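Local structure of serine--tRNA ligase (Pyrococcus horikoshii, 2DQ0) at residues N48-E53 with K83-L88; V59-R64 with E73-S78; R133-H138 with W157-H162. The protein catalyses the ATP-dependent attachment of serine to tRNA(Ser) and probably also charges tRNA(Sec) with serine. All blocks are in the same frame, centred on the assembly; numbering follows the deposited sequence.

Contact 1. Residues N48-E53 with K83-L88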
loop_
_atom_site.group_PDB
_atom_site.type_symbol
_atom_site.label_atom_id
_atom_site.label_comp_id
_atom_site.label_asym_id
_atom_site.label_seq_id
_atom_site.Cartn_x
_atom_site.Cartn_y
_atom_site.Cartn_z
ATOM N N ASN A 48 4.244 40.357 -32.291
ATOM C CA ASN A 48 5.159 41.459 -32.090
ATOM C C ASN A 48 4.938 42.539 -33.148
ATOM O O ASN A 48 4.968 43.730 -32.848
ATOM C CB ASN A 48 6.598 40.967 -32.118
ATOM C CG ASN A 48 6.964 40.204 -30.865
ATOM O OD1 ASN A 48 6.330 40.372 -29.816
ATOM N ND2 ASN A 48 8.000 39.371 -30.954
ATOM N N ARG A 49 4.699 42.111 -34.381
ATOM C CA ARG A 49 4.472 43.028 -35.487
ATOM C C ARG A 49 3.311 43.895 -35.059
ATOM O O ARG A 49 3.339 45.116 -35.217
ATOM C CB ARG A 49 4.103 42.242 -36.755
ATOM C CG ARG A 49 4.757 42.693 -38.081
ATOM C CD ARG A 49 4.088 43.912 -38.744
ATOM N NE ARG A 49 2.623 43.867 -38.730
ATOM C CZ ARG A 49 1.890 42.828 -39.121
ATOM N NH1 ARG A 49 2.483 41.729 -39.566
ATOM N NH2 ARG A 49 0.560 42.880 -39.051
ATOM N N LEU A 50 2.288 43.256 -34.500
ATOM C CA LEU A 50 1.108 43.978 -34.058
ATOM C C LEU A 50 1.376 44.848 -32.847
ATOM O O LEU A 50 0.873 45.965 -32.784
ATOM C CB LEU A 50 -0.044 43.019 -33.785
ATOM C CG LEU A 50 -0.740 42.471 -35.040
ATOM C CD1 LEU A 50 -1.809 41.455 -34.617
ATOM C CD2 LEU A 50 -1.371 43.633 -35.854
ATOM N N ARG A 51 2.174 44.365 -31.896
ATOM C CA ARG A 51 2.485 45.178 -30.716
ATOM C C ARG A 51 3.162 46.476 -31.181
ATOM O O ARG A 51 2.850 47.567 -30.687
ATOM C CB ARG A 51 3.385 44.400 -29.730
ATOM C CG ARG A 51 2.625 43.285 -29.007
ATOM C CD ARG A 51 3.476 42.472 -28.040
ATOM N NE ARG A 51 4.246 43.335 -27.148
ATOM C CZ ARG A 51 5.565 43.490 -27.216
ATOM N NH1 ARG A 51 6.268 42.831 -28.131
ATOM N NH2 ARG A 51 6.176 44.321 -26.383
ATOM N N HIS A 52 4.050 46.347 -32.164
ATOM C CA HIS A 52 4.773 47.484 -32.719
ATOM C C HIS A 52 3.832 48.472 -33.407
ATOM O O HIS A 52 3.996 49.690 -33.290
ATOM C CB HIS A 52 5.806 47.003 -33.728
ATOM C CG HIS A 52 6.676 48.095 -34.261
ATOM N ND1 HIS A 52 7.860 48.465 -33.658
ATOM C CD2 HIS A 52 6.524 48.917 -35.328
ATOM C CE1 HIS A 52 8.399 49.468 -34.330
ATOM N NE2 HIS A 52 7.608 49.761 -35.346
ATOM N N GLU A 53 2.857 47.938 -34.139
ATOM C CA GLU A 53 1.894 48.768 -34.849
ATOM C C GLU A 53 1.063 49.535 -33.818
ATOM O O GLU A 53 0.734 50.702 -34.020
ATOM C CB GLU A 53 0.983 47.894 -35.720
ATOM C CG GLU A 53 0.575 48.521 -37.051
ATOM C CD GLU A 53 1.672 48.450 -38.113
ATOM O OE1 GLU A 53 2.746 49.069 -37.929
ATOM O OE2 GLU A 53 1.460 47.765 -39.140
ATOM N N LYS A 83 -7.924 43.158 -30.606
ATOM C CA LYS A 83 -8.800 42.020 -30.915
ATOM C C LYS A 83 -7.979 40.909 -31.538
ATOM O O LYS A 83 -8.104 39.740 -31.170
ATOM C CB LYS A 83 -9.910 42.424 -31.905
ATOM C CG LYS A 83 -10.776 41.256 -32.435
ATOM C CD LYS A 83 -12.055 41.760 -33.145
ATOM C CE LYS A 83 -12.917 40.633 -33.749
ATOM N NZ LYS A 83 -12.362 40.059 -35.030
ATOM N N ARG A 84 -7.124 41.304 -32.473
ATOM C CA ARG A 84 -6.281 40.370 -33.197
ATOM C C ARG A 84 -5.206 39.766 -32.306
ATOM O O ARG A 84 -5.000 38.545 -32.314
ATOM C CB ARG A 84 -5.650 41.075 -34.413
ATOM C CG ARG A 84 -4.933 40.129 -35.373
ATOM C CD ARG A 84 -5.841 38.974 -35.797
ATOM N NE ARG A 84 -5.092 37.905 -36.445
ATOM C CZ ARG A 84 -5.494 36.639 -36.486
ATOM N NH1 ARG A 84 -6.643 36.281 -35.918
ATOM N NH2 ARG A 84 -4.739 35.727 -37.083
ATOM N N ILE A 85 -4.528 40.629 -31.546
ATOM C CA ILE A 85 -3.472 40.207 -30.636
ATOM C C ILE A 85 -3.987 39.094 -29.711
ATOM O O ILE A 85 -3.336 38.051 -29.557
ATOM C CB ILE A 85 -2.932 41.426 -29.811
ATOM C CG1 ILE A 85 -1.788 42.103 -30.580
ATOM C CG2 ILE A 85 -2.429 40.981 -28.453
ATOM C CD1 ILE A 85 -1.198 43.293 -29.876
ATOM N N GLY A 86 -5.160 39.304 -29.116
ATOM C CA GLY A 86 -5.722 38.296 -28.238
ATOM C C GLY A 86 -5.911 36.964 -28.945
ATOM O O GLY A 86 -5.530 35.910 -28.421
ATOM N N GLU A 87 -6.498 37.007 -30.141
ATOM C CA GLU A 87 -6.745 35.803 -30.923
ATOM C C GLU A 87 -5.456 35.054 -31.166
ATOM O O GLU A 87 -5.366 33.852 -30.908
ATOM C CB GLU A 87 -7.403 36.152 -32.258
ATOM C CG GLU A 87 -8.866 36.572 -32.131
ATOM C CD GLU A 87 -9.398 37.309 -33.362
ATOM O OE1 GLU A 87 -10.582 37.730 -33.330
ATOM O OE2 GLU A 87 -8.637 37.470 -34.347
ATOM N N LEU A 88 -4.451 35.760 -31.663
ATOM C CA LEU A 88 -3.167 35.126 -31.915
ATOM C C LEU A 88 -2.648 34.482 -30.625
ATOM O O LEU A 88 -2.180 33.346 -30.631
ATOM C CB LEU A 88 -2.170 36.156 -32.454
ATOM C CG LEU A 88 -2.591 36.633 -33.847
ATOM C CD1 LEU A 88 -1.721 37.811 -34.313
ATOM C CD2 LEU A 88 -2.511 35.442 -34.819
#

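Contact 2. Residues V59-R64 with E73-S78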
loop_
_atom_site.group_PDB
_atom_site.type_symbol
_atom_site.label_atom_id
_atom_site.label_comp_id
_atom_site.label_asym_id
_atom_site.label_seq_id
_atom_site.Cartn_x
_atom_site.Cartn_y
_atom_site.Cartn_z
ATOM N N VAL A 59 1.348 56.829 -31.176
ATOM C CA VAL A 59 2.036 58.108 -31.337
ATOM C C VAL A 59 1.356 58.927 -32.431
ATOM O O VAL A 59 1.427 60.157 -32.430
ATOM C CB VAL A 59 3.542 57.922 -31.699
ATOM C CG1 VAL A 59 4.227 57.053 -30.652
ATOM C CG2 VAL A 59 3.688 57.308 -33.085
ATOM N N GLU A 60 0.679 58.234 -33.347
ATOM C CA GLU A 60 -0.012 58.883 -34.448
ATOM C C GLU A 60 -1.313 59.570 -34.077
ATOM O O GLU A 60 -1.642 60.616 -34.631
ATOM C CB GLU A 60 -0.277 57.887 -35.564
ATOM C CG GLU A 60 0.599 58.139 -36.758
ATOM C CD GLU A 60 0.636 59.609 -37.127
ATOM O OE1 GLU A 60 -0.445 60.167 -37.430
ATOM O OE2 GLU A 60 1.741 60.200 -37.101
ATOM N N ILE A 61 -2.068 58.974 -33.162
ATOM C CA ILE A 61 -3.320 59.572 -32.724
ATOM C C ILE A 61 -2.994 60.864 -31.983
ATOM O O ILE A 61 -3.602 61.904 -32.233
ATOM C CB ILE A 61 -4.091 58.622 -31.793
ATOM C CG1 ILE A 61 -4.787 57.544 -32.623
ATOM C CG2 ILE A 61 -5.086 59.402 -30.959
ATOM C CD1 ILE A 61 -5.523 56.514 -31.796
ATOM N N GLY A 62 -2.020 60.789 -31.082
ATOM C CA GLY A 62 -1.615 61.957 -30.323
ATOM C C GLY A 62 -0.992 63.030 -31.199
ATOM O O GLY A 62 -1.178 64.222 -30.955
ATOM N N LYS A 63 -0.245 62.613 -32.218
ATOM C CA LYS A 63 0.398 63.552 -33.134
ATOM C C LYS A 63 -0.672 64.395 -33.821
ATOM O O LYS A 63 -0.395 65.477 -34.343
ATOM C CB LYS A 63 1.214 62.790 -34.184
ATOM C CG LYS A 63 1.877 63.670 -35.232
ATOM C CD LYS A 63 2.935 64.576 -34.619
ATOM C CE LYS A 63 3.605 65.437 -35.682
ATOM N NZ LYS A 63 4.707 66.270 -35.126
ATOM N N ARG A 64 -1.898 63.883 -33.820
ATOM C CA ARG A 64 -3.014 64.583 -34.430
ATOM C C ARG A 64 -3.718 65.445 -33.395
ATOM O O ARG A 64 -4.393 66.415 -33.735
ATOM C CB ARG A 64 -4.003 63.588 -35.022
ATOM C CG ARG A 64 -3.454 62.755 -36.158
ATOM C CD ARG A 64 -4.599 62.245 -36.992
ATOM N NE ARG A 64 -4.165 61.380 -38.077
ATOM C CZ ARG A 64 -4.955 61.012 -39.076
ATOM N NH1 ARG A 64 -6.210 61.443 -39.115
ATOM N NH2 ARG A 64 -4.499 60.211 -40.031
ATOM N N GLU A 73 -10.623 56.916 -37.094
ATOM C CA GLU A 73 -10.204 55.728 -37.827
ATOM C C GLU A 73 -9.108 55.001 -37.050
ATOM O O GLU A 73 -9.233 53.813 -36.750
ATOM C CB GLU A 73 -9.691 56.130 -39.216
ATOM C CG GLU A 73 -9.715 55.009 -40.250
ATOM C CD GLU A 73 -9.218 55.454 -41.619
ATOM O OE1 GLU A 73 -9.609 56.556 -42.071
ATOM O OE2 GLU A 73 -8.445 54.693 -42.246
ATOM N N LEU A 74 -8.032 55.722 -36.733
ATOM C CA LEU A 74 -6.920 55.164 -35.972
ATOM C C LEU A 74 -7.424 54.427 -34.722
ATOM O O LEU A 74 -6.924 53.361 -34.381
ATOM C CB LEU A 74 -5.941 56.282 -35.592
ATOM C CG LEU A 74 -5.107 56.798 -36.774
ATOM C CD1 LEU A 74 -4.241 57.980 -36.364
ATOM C CD2 LEU A 74 -4.226 55.670 -37.293
ATOM N N LEU A 75 -8.430 54.996 -34.060
ATOM C CA LEU A 75 -9.021 54.397 -32.871
ATOM C C LEU A 75 -9.688 53.064 -33.185
ATOM O O LEU A 75 -9.735 52.171 -32.337
ATOM C CB LEU A 75 -10.036 55.355 -32.241
ATOM C CG LEU A 75 -9.414 56.542 -31.494
ATOM C CD1 LEU A 75 -10.472 57.587 -31.171
ATOM C CD2 LEU A 75 -8.743 56.039 -30.214
ATOM N N ALA A 76 -10.209 52.927 -34.401
ATOM C CA ALA A 76 -10.858 51.678 -34.814
ATOM C C ALA A 76 -9.797 50.661 -35.257
ATOM O O ALA A 76 -9.966 49.449 -35.079
ATOM C CB ALA A 76 -11.852 51.937 -35.951
ATOM N N LYS A 77 -8.704 51.151 -35.834
ATOM C CA LYS A 77 -7.635 50.253 -36.246
ATOM C C LYS A 77 -7.028 49.740 -34.937
ATOM O O LYS A 77 -6.710 48.559 -34.791
ATOM C CB LYS A 77 -6.589 50.999 -37.083
ATOM C CG LYS A 77 -5.693 50.084 -37.908
ATOM C CD LYS A 77 -4.687 50.885 -38.742
ATOM C CE LYS A 77 -5.367 51.803 -39.771
ATOM N NZ LYS A 77 -4.396 52.660 -40.519
ATOM N N SER A 78 -6.898 50.642 -33.971
ATOM C CA SER A 78 -6.375 50.289 -32.661
ATOM C C SER A 78 -7.205 49.154 -32.061
ATOM O O SER A 78 -6.657 48.189 -31.532
ATOM C CB SER A 78 -6.419 51.508 -31.746
ATOM O OG SER A 78 -5.516 52.495 -32.201
#

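Contact 3. Residues R133-H138 with W157-H162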
loop_
_atom_site.group_PDB
_atom_site.type_symbol
_atom_site.label_atom_id
_atom_site.label_comp_id
_atom_site.label_asym_id
_atom_site.label_seq_id
_atom_site.Cartn_x
_atom_site.Cartn_y
_atom_site.Cartn_z
ATOM N N ARG A 133 24.140 -23.828 -10.605
ATOM C CA ARG A 133 23.835 -25.220 -10.374
ATOM C C ARG A 133 22.756 -25.533 -11.406
ATOM O O ARG A 133 21.630 -25.078 -11.296
ATOM C CB ARG A 133 23.342 -25.405 -8.950
ATOM C CG ARG A 133 24.383 -24.927 -7.922
ATOM C CD ARG A 133 23.840 -24.880 -6.485
ATOM N NE ARG A 133 23.371 -26.174 -6.009
ATOM C CZ ARG A 133 22.407 -26.322 -5.103
ATOM N NH1 ARG A 133 21.815 -25.252 -4.580
ATOM N NH2 ARG A 133 22.019 -27.538 -4.727
ATOM N N VAL A 134 23.141 -26.290 -12.429
ATOM C CA VAL A 134 22.264 -26.671 -13.527
ATOM C C VAL A 134 21.814 -28.131 -13.522
ATOM O O VAL A 134 22.606 -29.050 -13.308
ATOM C CB VAL A 134 22.964 -26.419 -14.897
ATOM C CG1 VAL A 134 21.982 -26.660 -16.054
ATOM C CG2 VAL A 134 23.554 -24.999 -14.942
ATOM N N TRP A 135 20.529 -28.334 -13.776
ATOM C CA TRP A 135 19.961 -29.675 -13.878
ATOM C C TRP A 135 20.427 -30.269 -15.205
ATOM O O TRP A 135 20.489 -29.553 -16.214
ATOM C CB TRP A 135 18.452 -29.598 -13.915
ATOM C CG TRP A 135 17.781 -30.914 -14.115
ATOM C CD1 TRP A 135 18.022 -32.082 -13.425
ATOM C CD2 TRP A 135 16.643 -31.163 -14.943
ATOM N NE1 TRP A 135 17.084 -33.033 -13.768
ATOM C CE2 TRP A 135 16.226 -32.497 -14.696
ATOM C CE3 TRP A 135 15.924 -30.385 -15.864
ATOM C CZ2 TRP A 135 15.107 -33.075 -15.345
ATOM C CZ3 TRP A 135 14.803 -30.959 -16.514
ATOM C CH2 TRP A 135 14.412 -32.293 -16.244
ATOM N N LYS A 136 20.734 -31.566 -15.217
ATOM C CA LYS A 136 21.186 -32.213 -16.450
ATOM C C LYS A 136 20.258 -31.863 -17.624
ATOM O O LYS A 136 20.737 -31.671 -18.736
ATOM C CB LYS A 136 21.269 -33.742 -16.274
ATOM C CG LYS A 136 21.754 -34.494 -17.524
ATOM C CD LYS A 136 21.812 -35.989 -17.262
ATOM C CE LYS A 136 22.151 -36.765 -18.520
ATOM N NZ LYS A 136 21.856 -38.231 -18.395
ATOM N N GLY A 137 18.955 -31.734 -17.347
ATOM C CA GLY A 137 17.968 -31.424 -18.371
ATOM C C GLY A 137 17.843 -29.991 -18.878
ATOM O O GLY A 137 17.012 -29.712 -19.748
ATOM N N HIS A 138 18.662 -29.080 -18.360
ATOM C CA HIS A 138 18.623 -27.667 -18.770
ATOM C C HIS A 138 19.971 -27.236 -19.336
ATOM O O HIS A 138 20.176 -26.080 -19.676
ATOM C CB HIS A 138 18.296 -26.785 -17.556
ATOM C CG HIS A 138 16.886 -26.911 -17.070
ATOM N ND1 HIS A 138 16.561 -26.918 -15.732
ATOM C CD2 HIS A 138 15.712 -27.014 -17.743
ATOM C CE1 HIS A 138 15.247 -27.024 -15.600
ATOM N NE2 HIS A 138 14.710 -27.086 -16.805
ATOM N N TRP A 157 19.976 -34.617 -9.006
ATOM C CA TRP A 157 18.537 -34.516 -8.815
ATOM C C TRP A 157 17.959 -33.298 -9.511
ATOM O O TRP A 157 18.683 -32.372 -9.885
ATOM C CB TRP A 157 18.244 -34.442 -7.322
ATOM C CG TRP A 157 19.141 -33.479 -6.605
ATOM C CD1 TRP A 157 20.472 -33.632 -6.348
ATOM C CD2 TRP A 157 18.777 -32.205 -6.076
ATOM N NE1 TRP A 157 20.965 -32.531 -5.689
ATOM C CE2 TRP A 157 19.943 -31.638 -5.508
ATOM C CE3 TRP A 157 17.582 -31.486 -6.027
ATOM C CZ2 TRP A 157 19.945 -30.389 -4.899
ATOM C CZ3 TRP A 157 17.582 -30.246 -5.423
ATOM C CH2 TRP A 157 18.760 -29.706 -4.865
ATOM N N LYS A 158 16.646 -33.290 -9.684
ATOM C CA LYS A 158 16.020 -32.146 -10.331
ATOM C C LYS A 158 15.669 -31.043 -9.317
ATOM O O LYS A 158 14.915 -31.262 -8.379
ATOM C CB LYS A 158 14.768 -32.580 -11.094
ATOM C CG LYS A 158 14.259 -31.486 -11.984
ATOM C CD LYS A 158 13.058 -31.908 -12.781
ATOM C CE LYS A 158 12.566 -30.722 -13.609
ATOM N NZ LYS A 158 11.295 -30.985 -14.336
ATOM N N PRO A 159 16.246 -29.848 -9.485
ATOM C CA PRO A 159 15.964 -28.739 -8.560
ATOM C C PRO A 159 14.508 -28.269 -8.681
ATOM O O PRO A 159 13.962 -28.190 -9.783
ATOM C CB PRO A 159 16.968 -27.674 -8.988
ATOM C CG PRO A 159 17.135 -27.941 -10.471
ATOM C CD PRO A 159 17.221 -29.451 -10.518
ATOM N N LYS A 160 13.887 -27.962 -7.543
ATOM C CA LYS A 160 12.492 -27.535 -7.516
ATOM C C LYS A 160 12.232 -26.051 -7.821
ATOM O O LYS A 160 13.124 -25.196 -7.733
ATOM C CB LYS A 160 11.875 -27.891 -6.153
ATOM C CG LYS A 160 12.015 -29.366 -5.769
ATOM C CD LYS A 160 11.153 -29.756 -4.554
ATOM C CE LYS A 160 11.321 -31.234 -4.154
ATOM N NZ LYS A 160 12.619 -31.565 -3.425
ATOM N N LEU A 161 10.992 -25.766 -8.196
ATOM C CA LEU A 161 10.563 -24.403 -8.489
ATOM C C LEU A 161 10.311 -23.706 -7.164
ATOM O O LEU A 161 9.914 -24.351 -6.173
ATOM C CB LEU A 161 9.284 -24.430 -9.289
ATOM C CG LEU A 161 9.576 -24.771 -10.740
ATOM C CD1 LEU A 161 8.231 -24.988 -11.442
ATOM C CD2 LEU A 161 10.419 -23.649 -11.394
ATOM N N HIS A 162 10.517 -22.392 -7.139
ATOM C CA HIS A 162 10.343 -21.667 -5.885
ATOM C C HIS A 162 8.958 -21.855 -5.253
ATOM O O HIS A 162 8.833 -21.961 -4.018
ATOM C CB HIS A 162 10.659 -20.174 -6.071
ATOM C CG HIS A 162 9.471 -19.338 -6.416
ATOM N ND1 HIS A 162 9.020 -19.182 -7.706
ATOM C CD2 HIS A 162 8.652 -18.595 -5.637
ATOM C CE1 HIS A 162 7.978 -18.374 -7.708
ATOM N NE2 HIS A 162 7.734 -18.004 -6.466
#

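Contact 1. Residues N48-E53 with K83-L88
The guanidinium of Arg-84, whose CG rests against Leu-50 CD1 at 3.5 Å, has Leu-88 CG over one face, off to the side of its centre. At its edge and in its plane lies Glu-87 OE2, bound by Arg-84 NH1 at 2.8 Å on the anti side of the carboxylate; Lys-83 NZ makes a weaker salt bridge to the other oxygen, Glu-87 OE1. On the opposing helix the Arg-51 guanidinium has the Asn-48 amide at its edge, and its NH1 donates to Asn-48 OD1 from above the carbonyl plane, 48° out of it. These polar pairs stay within their own helices; between the helices the contact is aliphatic. CG of Leu-50 lies beside the backbone N (chi1 -76°), and from there the Leu-50 and Leu-88 side chains cross at about a right angle, their CD1 methyls 3.7 Å apart. Leu-50 CB packs on Ile-85 CG1 at 3.8 Å, while Ile-85 CD1 reaches the aliphatic CG of Arg-51. Ile-81 also touches Leu-50, and Ile-47 meets Leu-88, continuing the apolar seam. The segment axes come within 10.0 Å at 158°, as befits the antiparallel coiled coil of the N-terminal arm, which is involved in tRNA binding.

Contact 2. Residues V59-R64 with E73-S78
Ile-61 and Leu-74 lie alongside each other, pointing opposite ways, at the heart of this contact, with Ile-61 CG1 against Leu-74 CB at 3.4 Å. Beyond CG1, the CD1 methyl of Ile-61 meets Leu-75 CD2 at 3.6 Å, the two side chains crossing at about a right angle, and also lies near Ser-78 OG. The Leu-74 CD1 methyl turns to other atoms of helix 28-65: it comes 4.0 Å from Glu-60 CB and sits over one face of the Arg-64 guanidinium, 3.8 Å from NE. With CG anti to the carbonyl carbon (chi1 -64°) and the chain straight as far as NE, Arg-64 brings its guanidinium out to the Leu-74 methyl. The edge of the same guanidinium looks toward Glu-60 OE1, which at 4.0 Å from Arg-64 NE makes a long salt bridge one helical turn back. On the second helix, Leu-74 O accepts from both Ser-78 N and Ser-78 OG, which arrive from opposite faces of its plane, so the serine hydroxyl is tied to its own helix. Replacing Ile-61 with alanine would remove the branched end of the side chain, CG1 and CD1 with it, and would probably open a gap beside Leu-74 CB and leave the Leu-75 CD2 methyl without its mate. Further out, Ile-57 touches Leu-74 and Ser-78, while Ile-61 also touches Val-71, and Glu-69 and Pro-70 lie against Arg-64. The two segments run at 163° to each other and, with a short connection close by, form the distal end of an antiparallel helical hairpin, the coiled-coil arm of seryl-tRNA synthetases.

Contact 3. Residues R133-H138 with W157-H162
Arg-133 NH2, hydrogen-bonded to the carbonyl oxygen of Gln-422, also lies 3.5 Å from Trp-157 CZ2. Its partner NH1 donates to Asn-420 O, so two backbone oxygens fix the rotation of the guanidinium, whose plane stands 61° from that of the Trp-157 indole. Two residues on, Trp-135 carries most of the contact. With CG anti to the backbone N (chi1 -169°) and the chain straight beyond, Lys-158 lies along one face of the Trp-135 ring: Lys-158 CG is 3.7 Å from the centroid of the Trp-135 five-membered ring, a CH-pi contact, and Lys-158 CD lies 3.5 Å from Trp-135 CZ2. Lys-158 NZ ends 4.5 Å from the Trp-135 six-membered ring centroid, an off-centre cation-pi pair. Gly-137 N lies over the opposite face of the Trp-135 indole, near its rim, and Trp-135 CE3 stands over the centre of the His-138 ring. Pro-159 CD sits 3.6 Å from Trp-135 CB. His-138 N bonds back to Trp-135 O at 2.9 Å, turning the chain toward helix 139-146, for which His-138 is the N-cap. Strand 132-135 pairs in parallel with strand 152-155 through Val-134, and the 157-162 loop leads on to helix 162-168, with Leu-161 and His-162 against helix 410-420.

How the contacts relate
From the N terminus, helix 28-65 runs outward, turns through a short connection and returns as helix 72-103. Contact 2 closes the small loop at the far end of this hairpin; contact 1, its centre about 16 Å away, closes a wider loop that encloses contact 2, and both join the same two helices within the N-terminal tRNA-binding arm. Contact 3 follows in series, beyond helix 72-103. It closes a separate loop holding helix 139-146 and strand 152-155, on the other side of the chain's centre, and ties strand 132-135 to the approach to helix 162-168. The centres of contacts 2 and 3 are about 91 Å apart.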